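Local coordinates for telomerase reverse transcriptase (Takifugu rubripes, PDB 4LMO), which elongates telomeres as the catalytic subunit of telomerase, copying an RNA template into chromosome-end repeats, and is represented here by its RNA-binding domain, at residues 129-134 with 208-213. Sequence-based numbering, arbitrary orientation.
Sequences CLLAVI and LLDGFV
The ring of F212 reaches from helix 191-220 to the last turn of helix 119-133, where L130 and V133 receive it, an example of two nearly perpendicular helices joined by apolar side chains. The axes of the segments 129-133 and 208-213 come no closer than 12.4 Å and cross at 86°, a gap that large side chains must span. F212 does so with CG anti to its own backbone nitrogen (chi1 -167°), which carries the far end of the ring across: its CZ lies 3.9 Å from V133 CB, while the carbonyl oxygen of C129 sits at the ring edge, near its plane. L130 runs past the phenylalanine in the opposite direction and brings one methyl, CD2, obliquely to the ring, 3.9 Å from F212 CD2. L130 CD2 also lies 4.2 Å from L208 CG and meets V213 CG2, so a single branch touches three residues of the long helix. Just beyond the helix end, I134 extends the contact, its CD1 being 3.6 Å from L208 CD1. Replacing F212 with an alanine would probably open a gap between the helices and strip V133 of its partner across the interface. F149 of helix 142-158 packs on L130, and L79 of helix 73-85 on V133 and I134. The arrangement is typical of a near-orthogonal helix crossing in the buried core of a largely helical fold, here the telomerase RNA-binding domain.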
loop_
_atom_site.group_PDB
_atom_site.type_symbol
_atom_site.label_atom_id
_atom_site.label_comp_id
_atom_site.label_asym_id
_atom_site.label_seq_id
_atom_site.Cartn_x
_atom_site.Cartn_y
_atom_site.Cartn_z
ATOM N N CYS A 129 2.591 -2.324 9.046
ATOM C CA CYS A 129 2.256 -1.069 8.384
ATOM C C CYS A 129 0.770 -0.738 8.518
ATOM O O CYS A 129 0.413 0.407 8.797
ATOM C CB CYS A 129 2.662 -1.111 6.911
ATOM S SG CYS A 129 4.446 -1.068 6.638
ATOM N N LEU A 130 -0.088 -1.742 8.328
ATOM C CA LEU A 130 -1.536 -1.569 8.482
ATOM C C LEU A 130 -1.915 -1.132 9.898
ATOM O O LEU A 130 -2.790 -0.283 10.076
ATOM C CB LEU A 130 -2.290 -2.849 8.103
ATOM C CG LEU A 130 -2.351 -3.226 6.619
ATOM C CD1 LEU A 130 -2.651 -4.706 6.456
ATOM C CD2 LEU A 130 -3.366 -2.378 5.862
ATOM N N LEU A 131 -1.242 -1.708 10.892
ATOM C CA LEU A 131 -1.478 -1.377 12.298
ATOM C C LEU A 131 -0.991 0.021 12.681
ATOM O O LEU A 131 -1.612 0.692 13.505
ATOM C CB LEU A 131 -0.833 -2.425 13.213
ATOM C CG LEU A 131 -1.516 -3.790 13.364
ATOM C CD1 LEU A 131 -0.611 -4.755 14.117
ATOM C CD2 LEU A 131 -2.865 -3.667 14.063
ATOM N N ALA A 132 0.118 0.455 12.085
ATOM C CA ALA A 132 0.715 1.751 12.415
ATOM C C ALA A 132 0.048 2.926 11.692
ATOM O O ALA A 132 0.067 4.055 12.191
ATOM C CB ALA A 132 2.209 1.736 12.132
ATOM N N VAL A 133 -0.542 2.656 10.530
ATOM C CA VAL A 133 -1.073 3.718 9.668
ATOM C C VAL A 133 -2.604 3.837 9.704
ATOM O O VAL A 133 -3.133 4.943 9.830
ATOM C CB VAL A 133 -0.545 3.589 8.216
ATOM C CG1 VAL A 133 -1.148 4.652 7.308
ATOM C CG2 VAL A 133 0.976 3.684 8.192
ATOM N N ILE A 134 -3.310 2.712 9.602
ATOM C CA ILE A 134 -4.772 2.740 9.494
ATOM C C ILE A 134 -5.434 2.942 10.858
ATOM O O ILE A 134 -5.316 2.078 11.732
ATOM C CB ILE A 134 -5.339 1.469 8.812
ATOM C CG1 ILE A 134 -4.569 1.119 7.523
ATOM C CG2 ILE A 134 -6.836 1.611 8.554
ATOM C CD1 ILE A 134 -4.452 2.231 6.498
ATOM N N LEU A 208 -7.308 -0.392 -0.134
ATOM C CA LEU A 208 -6.375 -0.758 0.924
ATOM C C LEU A 208 -5.454 -1.901 0.492
ATOM O O LEU A 208 -4.284 -1.942 0.877
ATOM C CB LEU A 208 -7.154 -1.129 2.189
ATOM C CG LEU A 208 -6.553 -0.878 3.574
ATOM C CD1 LEU A 208 -6.064 0.553 3.731
ATOM C CD2 LEU A 208 -7.580 -1.207 4.646
ATOM N N LEU A 209 -5.978 -2.815 -0.320
ATOM C CA LEU A 209 -5.171 -3.908 -0.843
ATOM C C LEU A 209 -4.368 -3.475 -2.072
ATOM O O LEU A 209 -3.147 -3.651 -2.116
ATOM C CB LEU A 209 -6.041 -5.136 -1.161
ATOM C CG LEU A 209 -5.314 -6.452 -1.480
ATOM C CD1 LEU A 209 -4.348 -6.848 -0.372
ATOM C CD2 LEU A 209 -6.301 -7.581 -1.737
ATOM N N ASP A 210 -5.059 -2.904 -3.056
ATOM C CA ASP A 210 -4.449 -2.528 -4.333
ATOM C C ASP A 210 -3.542 -1.302 -4.223
ATOM O O ASP A 210 -2.433 -1.293 -4.754
ATOM C CB ASP A 210 -5.531 -2.291 -5.390
ATOM C CG ASP A 210 -4.958 -1.857 -6.722
ATOM O OD1 ASP A 210 -4.414 -2.717 -7.447
ATOM O OD2 ASP A 210 -5.054 -0.656 -7.046
ATOM N N GLY A 211 -4.025 -0.271 -3.540
ATOM C CA GLY A 211 -3.275 0.966 -3.390
ATOM C C GLY A 211 -2.237 0.881 -2.293
ATOM O O GLY A 211 -1.049 1.093 -2.540
ATOM N N PHE A 212 -2.684 0.561 -1.083
ATOM C CA PHE A 212 -1.804 0.580 0.080
ATOM C C PHE A 212 -0.873 -0.633 0.138
ATOM O O PHE A 212 0.343 -0.486 -0.001
ATOM C CB PHE A 212 -2.604 0.744 1.384
ATOM C CG PHE A 212 -1.754 1.075 2.581
ATOM C CD1 PHE A 212 -1.279 2.367 2.777
ATOM C CD2 PHE A 212 -1.426 0.095 3.511
ATOM C CE1 PHE A 212 -0.490 2.674 3.875
ATOM C CE2 PHE A 212 -0.640 0.395 4.612
ATOM C CZ PHE A 212 -0.168 1.686 4.793
ATOM N N VAL A 213 -1.442 -1.823 0.325
ATOM C CA VAL A 213 -0.649 -3.044 0.506
ATOM C C VAL A 213 0.275 -3.337 -0.678
ATOM O O VAL A 213 1.491 -3.470 -0.505
ATOM C CB VAL A 213 -1.542 -4.259 0.848
ATOM C CG1 VAL A 213 -0.775 -5.570 0.712
ATOM C CG2 VAL A 213 -2.106 -4.111 2.256
#